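PDB 5U5O: LPXTG-motif cell wall anchor domain protein from Mobiluncus mulieris, which probably serves as a giant cell-wall-anchored adhesin, of which this chain is a two-domain, Ig-like piece with internal covalent cross-links. Local coordinates for residues Ser170-Lys175 against Glu216-Gly221; Ser193-Val198 against Val206-Leu211. All coordinates share one frame; numbering follows the deposited sequence.

In the fold
Contact 1 and contact 2 lie in the same Ig-like domain, on two sheets that face each other, their centres about 10 Å apart. In sequence, the hairpin of contact 2 is nested within the loop closed by contact 1: strand 150-178 leads to 193-200, and 205-212 leads to 216-223. Between the layers Leu173 CD2 meets Phe196 CD1 at 3.6 Å, and Lys217 CB comes equally close to Phe209 CE2. Lys175, the last residue of 170-175, is covalently joined to Asn288, the intramolecular isopeptide cross-link, and the linked Lys175 side chain lies against the ring of Tyr194 of contact 2.

Contact 1: residues Ser170-Lys175 against Glu216-Gly221; sequences SLKLTK and EKTVEG
One edge of a beta-sandwich sheet in this Ig-like adhesin domain is built by antiparallel pairing of 170-175 with 216-221, the two axes 4.6 Å apart. Leu171 pairs with Val219 and Leu173 with Lys217 as hydrogen-bonded pairs. Two bonds join each: Leu171 N to Val219 O (2.9 Å) and Val219 N to Leu171 O, then Leu173 N to Lys217 O and Lys217 N to Leu173 O (3.0 Å). The non-hydrogen-bonded pairs Lys172-Thr218 and Thr174-Glu216 put their side chains on the face away from the core. There Lys172 leaves with CG anti to the backbone N (chi1 -176°) and bends at chi3, which brings its outer chain against the carboxylate of Glu216. Lys172 CE lies 3.4 Å from Glu216 OE2, and Lys172 NZ forms a salt bridge with the same oxygen at 3.5 Å; NZ also has a weak, long ion pair with Glu283. The other carboxylate oxygen, Glu216 OE1, accepts from a water at 2.8 Å that also bonds Thr174 OG1, so both carboxylate oxygens have partners. Thr218 OG1 touches the base of the lysine chain, 3.6 Å from Lys172 CG. At the far end Ser170 CB nears Glu220 OE1 at 3.7 Å, while Ser170 OG hydrogen-bonds Asn281. On the opposite face Leu171, Leu173 and Val219 turn into the core, against Val198 and Phe196 of strand 193-200, Ile230 of strand 226-232 and Phe209 of strand 205-212. Strand 281-291 pairs with the other edge of 170-175 through Val282 and Val284, making 170-175 an inner strand of the sheet.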
ATOM      1  N   SER A 170      -2.574  -1.773 -14.908  1.00 16.00           N
ATOM      2  CA  SER A 170      -2.471  -0.825 -16.009  1.00 16.44           C
ATOM      3  C   SER A 170      -3.548  -1.118 -17.038  1.00 16.56           C
ATOM      4  O   SER A 170      -4.143  -2.212 -17.060  1.00 15.81           O
ATOM      5  CB  SER A 170      -1.111  -0.914 -16.694  1.00 16.12           C
ATOM      6  OG  SER A 170      -0.900  -2.194 -17.301  1.00 18.34           O
ATOM      7  N   LEU A 171      -3.765  -0.137 -17.894  1.00 16.03           N
ATOM      8  CA  LEU A 171      -4.732  -0.225 -18.971  1.00 15.01           C
ATOM      9  C   LEU A 171      -4.094   0.245 -20.245  1.00 14.87           C
ATOM     10  O   LEU A 171      -3.721   1.414 -20.380  1.00 17.24           O
ATOM     11  CB  LEU A 171      -5.957   0.612 -18.645  1.00 14.36           C
ATOM     12  CG  LEU A 171      -7.082   0.658 -19.689  1.00 14.52           C
ATOM     13  CD1 LEU A 171      -7.614  -0.703 -20.113  1.00 12.53           C
ATOM     14  CD2 LEU A 171      -8.199   1.502 -19.105  1.00 17.19           C
ATOM     15  N   LYS A 172      -4.022  -0.667 -21.221  1.00 13.97           N
ATOM     16  CA  LYS A 172      -3.578  -0.351 -22.561  1.00 13.75           C
ATOM     17  C   LYS A 172      -4.807  -0.226 -23.430  1.00 14.27           C
ATOM     18  O   LYS A 172      -5.699  -1.086 -23.369  1.00 16.13           O
ATOM     19  CB  LYS A 172      -2.665  -1.439 -23.124  1.00 15.42           C
ATOM     20  CG  LYS A 172      -2.098  -1.107 -24.499  1.00 18.02           C
ATOM     21  CD  LYS A 172      -1.440  -2.300 -25.172  1.00 20.64           C
ATOM     22  CE  LYS A 172      -0.192  -2.738 -24.439  1.00 26.21           C
ATOM     23  NZ  LYS A 172       0.621  -3.683 -25.248  1.00 31.25           N
ATOM     24  N   LEU A 173      -4.833   0.775 -24.280  1.00 14.13           N
ATOM     25  CA  LEU A 173      -5.928   0.997 -25.229  1.00 11.98           C
ATOM     26  C   LEU A 173      -5.299   1.095 -26.590  1.00 10.99           C
ATOM     27  O   LEU A 173      -4.394   1.874 -26.813  1.00 12.82           O
ATOM     28  CB  LEU A 173      -6.664   2.311 -24.897  1.00 11.94           C
ATOM     29  CG  LEU A 173      -7.814   2.657 -25.857  1.00 11.64           C
ATOM     30  CD1 LEU A 173      -8.930   1.601 -25.864  1.00 11.27           C
ATOM     31  CD2 LEU A 173      -8.346   4.047 -25.520  1.00 12.51           C
ATOM     32  N   THR A 174      -5.837   0.322 -27.538  1.00 11.55           N
ATOM     33  CA  THR A 174      -5.433   0.312 -28.950  1.00 12.41           C
ATOM     34  C   THR A 174      -6.654   0.706 -29.787  1.00 12.28           C
ATOM     35  O   THR A 174      -7.774   0.290 -29.467  1.00 13.25           O
ATOM     36  CB  THR A 174      -4.951  -1.092 -29.366  1.00 13.95           C
ATOM     37  OG1 THR A 174      -3.834  -1.468 -28.560  1.00 15.30           O
ATOM     38  CG2 THR A 174      -4.519  -1.156 -30.831  1.00 14.48           C
ATOM     39  N   LYS A 175      -6.431   1.519 -30.811  1.00 12.43           N
ATOM     40  CA  LYS A 175      -7.506   1.910 -31.741  1.00 11.31           C
ATOM     41  C   LYS A 175      -7.398   1.143 -33.045  1.00 12.40           C
ATOM     42  O   LYS A 175      -6.333   1.095 -33.645  1.00 14.21           O
ATOM     43  CB  LYS A 175      -7.453   3.404 -32.087  1.00 11.53           C
ATOM     44  CG  LYS A 175      -8.663   3.912 -32.881  1.00 12.44           C
ATOM     45  CD  LYS A 175      -9.937   3.739 -32.077  1.00 13.62           C
ATOM     46  CE  LYS A 175     -11.138   4.546 -32.495  1.00 14.25           C
ATOM     47  NZ  LYS A 175     -11.761   4.060 -33.751  1.00 14.87           N
ATOM     48  N   GLU A 216      -1.423   2.813 -29.748  1.00 14.93           N
ATOM     49  CA  GLU A 216      -1.789   2.427 -28.391  1.00 13.54           C
ATOM     50  C   GLU A 216      -1.312   3.464 -27.356  1.00 12.91           C
ATOM     51  O   GLU A 216      -0.394   4.249 -27.610  1.00 16.23           O
ATOM     52  CB  GLU A 216      -1.237   1.048 -28.028  1.00 13.60           C
ATOM     53  CG  GLU A 216       0.267   0.913 -28.095  1.00 14.46           C
ATOM     54  CD  GLU A 216       0.749  -0.442 -27.637  1.00 19.67           C
ATOM     55  OE1 GLU A 216       0.597  -1.416 -28.399  1.00 27.56           O
ATOM     56  OE2 GLU A 216       1.303  -0.526 -26.518  1.00 24.64           O
ATOM     57  N   LYS A 217      -1.961   3.457 -26.194  1.00 12.91           N
ATOM     58  CA  LYS A 217      -1.589   4.279 -25.042  1.00 13.86           C
ATOM     59  C   LYS A 217      -1.812   3.414 -23.827  1.00 13.58           C
ATOM     60  O   LYS A 217      -2.835   2.735 -23.723  1.00 14.75           O
ATOM     61  CB  LYS A 217      -2.514   5.498 -24.995  1.00 16.84           C
ATOM     62  CG  LYS A 217      -2.573   6.263 -23.684  1.00 22.86           C
ATOM     63  CD  LYS A 217      -1.464   7.257 -23.648  1.00 27.99           C
ATOM     64  CE  LYS A 217      -1.483   7.999 -22.330  1.00 30.29           C
ATOM     65  NZ  LYS A 217      -0.173   8.653 -22.145  1.00 36.80           N
ATOM     66  N   THR A 218      -0.879   3.461 -22.883  1.00 14.62           N
ATOM     67  CA  THR A 218      -1.041   2.776 -21.609  1.00 14.29           C
ATOM     68  C   THR A 218      -1.111   3.773 -20.446  1.00 14.50           C
ATOM     69  O   THR A 218      -0.271   4.691 -20.330  1.00 19.61           O
ATOM     70  CB  THR A 218       0.096   1.775 -21.378  1.00 15.85           C
ATOM     71  OG1 THR A 218       0.105   0.834 -22.456  1.00 18.25           O
ATOM     72  CG2 THR A 218      -0.100   1.001 -20.103  1.00 16.94           C
ATOM     73  N   VAL A 219      -2.117   3.607 -19.603  1.00 13.94           N
ATOM     74  CA  VAL A 219      -2.217   4.276 -18.313  1.00 14.21           C
ATOM     75  C   VAL A 219      -1.693   3.313 -17.250  1.00 14.86           C
ATOM     76  O   VAL A 219      -2.233   2.208 -17.065  1.00 16.50           O
ATOM     77  CB  VAL A 219      -3.667   4.686 -18.004  1.00 14.23           C
ATOM     78  CG1 VAL A 219      -3.799   5.280 -16.608  1.00 13.75           C
ATOM     79  CG2 VAL A 219      -4.186   5.649 -19.060  1.00 15.36           C
ATOM     80  N   GLU A 220      -0.628   3.738 -16.567  1.00 16.26           N
ATOM     81  CA  GLU A 220       0.031   2.931 -15.545  1.00 16.56           C
ATOM     82  C   GLU A 220      -0.450   3.297 -14.148  1.00 15.97           C
ATOM     83  O   GLU A 220      -1.150   4.296 -13.957  1.00 16.98           O
ATOM     84  CB  GLU A 220       1.545   3.170 -15.600  1.00 19.10           C
ATOM     85  CG  GLU A 220       2.205   2.939 -16.958  1.00 24.51           C
ATOM     86  CD  GLU A 220       2.500   1.482 -17.265  1.00 29.53           C
ATOM     87  OE1 GLU A 220       2.247   0.608 -16.409  1.00 33.12           O
ATOM     88  OE2 GLU A 220       3.009   1.208 -18.376  1.00 35.09           O
ATOM     89  N   GLY A 221      -0.058   2.494 -13.161  1.00 16.38           N
ATOM     90  CA  GLY A 221      -0.274   2.872 -11.753  1.00 16.31           C
ATOM     91  C   GLY A 221      -1.719   2.899 -11.294  1.00 15.94           C
ATOM     92  O   GLY A 221      -2.115   3.735 -10.470  1.00 17.92           O
TER
HETATM   93  O   HOH W   1      -1.590  -2.377 -29.787  1.00 27.52           O

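Contact 2: residues Ser193-Val198 against Val206-Leu211; sequences SYKFTV and VDEFTL
Strands 193-198 and 206-211 run antiparallel at 153°, their axes 4.5 Å apart at closest, as the two arms of a beta hairpin at the edge of the second sheet of the Ig-like sandwich. Three hydrogen-bonded pairs, Tyr194-Leu211, Phe196-Phe209 and Val198-Asp207, supply six backbone bonds. The straightest, Phe196 N to Phe209 O (2.8 Å, 173° at the hydrogen), runs almost along the carbonyl axis, whereas Tyr194 N sits well above the carbonyl plane of Leu211 O. That oxygen also lies at the edge of the tyrosine ring, 3.2 Å from Tyr194 CD2. On the core-facing side, Phe209 has CG wedged between its backbone N and carbonyl carbon (chi1 54°), which carries the ring back toward the partner strand. Phe196 CB rests over one face in a CH-pi contact, 4.2 Å from the centroid of the Phe209 ring, while Val198 CG2 meets the edge of the same ring at CE1, 3.7 Å away. Leu211 CD1 approaches the Phe196 ring obliquely. On the other face of the hairpin, with Thr197 and Thr210, Lys195 and Glu208 extend side by side, linked by a long salt bridge between Lys195 NZ and Glu208 OE2 (3.7 Å). Alongside them a water bonds Thr197 OG1 and donates to Glu208 OE2. Near the turn, a second water donates both to Val198 O, at 2.8 Å, and to Asp207 OD2, at 2.7 Å.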
ATOM      1  N   SER A 193      -7.517  11.107 -36.274  1.00 14.98           N
ATOM      2  CA  SER A 193      -7.089  11.171 -34.893  1.00 15.25           C
ATOM      3  C   SER A 193      -8.278  11.012 -33.966  1.00 14.28           C
ATOM      4  O   SER A 193      -9.230  11.774 -34.056  1.00 15.63           O
ATOM      5  CB  SER A 193      -6.437  12.523 -34.665  1.00 17.67           C
ATOM      6  OG  SER A 193      -6.112  12.746 -33.315  1.00 22.71           O
ATOM      7  N   TYR A 194      -8.242   9.983 -33.127  1.00 12.71           N
ATOM      8  CA  TYR A 194      -9.380   9.585 -32.322  1.00 11.89           C
ATOM      9  C   TYR A 194      -9.113   9.941 -30.862  1.00 11.74           C
ATOM     10  O   TYR A 194      -8.126   9.495 -30.276  1.00 13.64           O
ATOM     11  CB  TYR A 194      -9.633   8.082 -32.510  1.00 11.92           C
ATOM     12  CG  TYR A 194      -9.851   7.677 -33.988  1.00 12.57           C
ATOM     13  CD1 TYR A 194     -11.077   7.904 -34.604  1.00 12.83           C
ATOM     14  CD2 TYR A 194      -8.796   7.216 -34.762  1.00 12.48           C
ATOM     15  CE1 TYR A 194     -11.283   7.558 -35.938  1.00 13.14           C
ATOM     16  CE2 TYR A 194      -9.009   6.834 -36.112  1.00 12.46           C
ATOM     17  CZ  TYR A 194     -10.241   7.078 -36.677  1.00 12.93           C
ATOM     18  OH  TYR A 194     -10.524   6.742 -38.013  1.00 14.35           O
ATOM     19  N   LYS A 195     -10.016  10.733 -30.307  1.00 11.41           N
ATOM     20  CA  LYS A 195      -9.807  11.307 -28.979  1.00 11.90           C
ATOM     21  C   LYS A 195     -10.447  10.456 -27.907  1.00 12.16           C
ATOM     22  O   LYS A 195     -11.625  10.099 -28.015  1.00 13.32           O
ATOM     23  CB  LYS A 195     -10.390  12.702 -28.907  1.00 13.26           C
ATOM     24  CG  LYS A 195     -10.187  13.367 -27.563  1.00 16.90           C
ATOM     25  CD  LYS A 195     -10.901  14.700 -27.508  1.00 18.94           C
ATOM     26  CE  LYS A 195     -10.948  15.266 -26.096  1.00 20.54           C
ATOM     27  NZ  LYS A 195     -11.514  16.644 -26.100  1.00 24.49           N
ATOM     28  N   PHE A 196      -9.677  10.177 -26.854  1.00 12.04           N
ATOM     29  CA  PHE A 196     -10.121   9.372 -25.745  1.00 11.12           C
ATOM     30  C   PHE A 196      -9.857  10.067 -24.419  1.00 11.36           C
ATOM     31  O   PHE A 196      -8.904  10.854 -24.271  1.00 13.98           O
ATOM     32  CB  PHE A 196      -9.407   8.030 -25.713  1.00 11.41           C
ATOM     33  CG  PHE A 196      -9.873   7.101 -26.792  1.00 11.38           C
ATOM     34  CD1 PHE A 196     -10.950   6.258 -26.578  1.00 12.04           C
ATOM     35  CD2 PHE A 196      -9.246   7.090 -28.024  1.00 11.65           C
ATOM     36  CE1 PHE A 196     -11.391   5.402 -27.583  1.00 12.27           C
ATOM     37  CE2 PHE A 196      -9.692   6.249 -29.041  1.00 12.25           C
ATOM     38  CZ  PHE A 196     -10.752   5.393 -28.797  1.00 12.28           C
ATOM     39  N   THR A 197     -10.704   9.743 -23.455  1.00 11.29           N
ATOM     40  CA  THR A 197     -10.512  10.109 -22.056  1.00 10.95           C
ATOM     41  C   THR A 197     -10.656   8.870 -21.216  1.00 11.83           C
ATOM     42  O   THR A 197     -11.666   8.152 -21.329  1.00 13.16           O
ATOM     43  CB  THR A 197     -11.533  11.174 -21.626  1.00 12.45           C
ATOM     44  OG1 THR A 197     -11.458  12.268 -22.535  1.00 16.10           O
ATOM     45  CG2 THR A 197     -11.261  11.679 -20.237  1.00 14.57           C
ATOM     46  N   VAL A 198      -9.627   8.535 -20.450  1.00 11.67           N
ATOM     47  CA  VAL A 198      -9.618   7.368 -19.577  1.00 10.98           C
ATOM     48  C   VAL A 198      -9.628   7.894 -18.140  1.00 11.43           C
ATOM     49  O   VAL A 198      -8.795   8.786 -17.759  1.00 12.08           O
ATOM     50  CB  VAL A 198      -8.364   6.530 -19.819  1.00 11.48           C
ATOM     51  CG1 VAL A 198      -8.222   5.417 -18.787  1.00 11.45           C
ATOM     52  CG2 VAL A 198      -8.419   5.939 -21.221  1.00 11.42           C
ATOM     53  N   VAL A 206      -7.593  11.379 -14.585  1.00 14.44           N
ATOM     54  CA  VAL A 206      -8.185  11.716 -15.878  1.00 13.13           C
ATOM     55  C   VAL A 206      -7.037  11.850 -16.860  1.00 13.60           C
ATOM     56  O   VAL A 206      -6.177  12.740 -16.697  1.00 18.01           O
ATOM     57  CB  VAL A 206      -9.001  13.028 -15.834  1.00 14.42           C
ATOM     58  CG1 VAL A 206      -9.652  13.301 -17.187  1.00 14.46           C
ATOM     59  CG2 VAL A 206     -10.073  12.943 -14.756  1.00 16.08           C
ATOM     60  N   ASP A 207      -7.028  10.999 -17.893  1.00 12.22           N
ATOM     61  CA  ASP A 207      -6.013  11.050 -18.924  1.00 12.58           C
ATOM     62  C   ASP A 207      -6.695  11.253 -20.264  1.00 11.76           C
ATOM     63  O   ASP A 207      -7.488  10.401 -20.685  1.00 13.98           O
ATOM     64  CB  ASP A 207      -5.206   9.752 -18.918  1.00 14.21           C
ATOM     65  CG  ASP A 207      -4.296   9.652 -17.699  1.00 14.55           C
ATOM     66  OD1 ASP A 207      -3.280  10.354 -17.652  1.00 21.68           O
ATOM     67  OD2 ASP A 207      -4.601   8.873 -16.786  1.00 15.66           O
ATOM     68  N   GLU A 208      -6.358  12.327 -20.958  1.00 12.54           N
ATOM     69  CA  GLU A 208      -6.924  12.699 -22.264  1.00 13.15           C
ATOM     70  C   GLU A 208      -5.820  12.544 -23.275  1.00 12.34           C
ATOM     71  O   GLU A 208      -4.703  13.069 -23.038  1.00 14.36           O
ATOM     72  CB  GLU A 208      -7.210  14.196 -22.249  1.00 18.95           C
ATOM     73  CG  GLU A 208      -8.511  14.673 -21.674  1.00 24.16           C
ATOM     74  CD  GLU A 208      -8.729  16.111 -22.103  1.00 28.26           C
ATOM     75  OE1 GLU A 208      -7.898  16.981 -21.743  1.00 31.57           O
ATOM     76  OE2 GLU A 208      -9.685  16.366 -22.856  1.00 32.49           O
ATOM     77  N   PHE A 209      -6.116  11.920 -24.423  1.00 11.96           N
ATOM     78  CA  PHE A 209      -5.093  11.714 -25.422  1.00 12.95           C
ATOM     79  C   PHE A 209      -5.778  11.311 -26.725  1.00 12.02           C
ATOM     80  O   PHE A 209      -6.977  11.008 -26.736  1.00 13.29           O
ATOM     81  CB  PHE A 209      -4.112  10.620 -24.995  1.00 12.20           C
ATOM     82  CG  PHE A 209      -4.789   9.332 -24.633  1.00 11.51           C
ATOM     83  CD1 PHE A 209      -5.255   9.101 -23.343  1.00 13.47           C
ATOM     84  CD2 PHE A 209      -5.035   8.349 -25.611  1.00 11.72           C
ATOM     85  CE1 PHE A 209      -5.931   7.919 -23.025  1.00 12.60           C
ATOM     86  CE2 PHE A 209      -5.704   7.175 -25.283  1.00 12.03           C
ATOM     87  CZ  PHE A 209      -6.158   6.953 -24.000  1.00 12.31           C
ATOM     88  N   THR A 210      -4.991  11.319 -27.788  1.00 12.25           N
ATOM     89  CA  THR A 210      -5.453  10.872 -29.093  1.00 13.13           C
ATOM     90  C   THR A 210      -4.681   9.666 -29.561  1.00 12.26           C
ATOM     91  O   THR A 210      -3.502   9.490 -29.282  1.00 14.38           O
ATOM     92  CB  THR A 210      -5.289  11.970 -30.152  1.00 16.36           C
ATOM     93  OG1 THR A 210      -3.897  12.170 -30.416  1.00 17.15           O
ATOM     94  CG2 THR A 210      -5.922  13.269 -29.682  1.00 17.54           C
ATOM     95  N   LEU A 211      -5.378   8.829 -30.348  1.00 11.62           N
ATOM     96  CA  LEU A 211      -4.782   7.697 -31.037  1.00 12.02           C
ATOM     97  C   LEU A 211      -5.134   7.758 -32.507  1.00 12.76           C
ATOM     98  O   LEU A 211      -6.301   7.938 -32.868  1.00 14.34           O
ATOM     99  CB  LEU A 211      -5.327   6.374 -30.492  1.00 11.27           C
ATOM    100  CG  LEU A 211      -5.048   6.093 -29.017  1.00 12.35           C
ATOM    101  CD1 LEU A 211      -5.776   4.817 -28.616  1.00 12.00           C
ATOM    102  CD2 LEU A 211      -3.561   5.949 -28.749  1.00 13.20           C
TER
HETATM  103  O   HOH W   2     -11.791  14.802 -22.236  1.00 29.58           O
HETATM  104  O   HOH W   3      -6.892   7.729 -15.944  1.00 16.03           O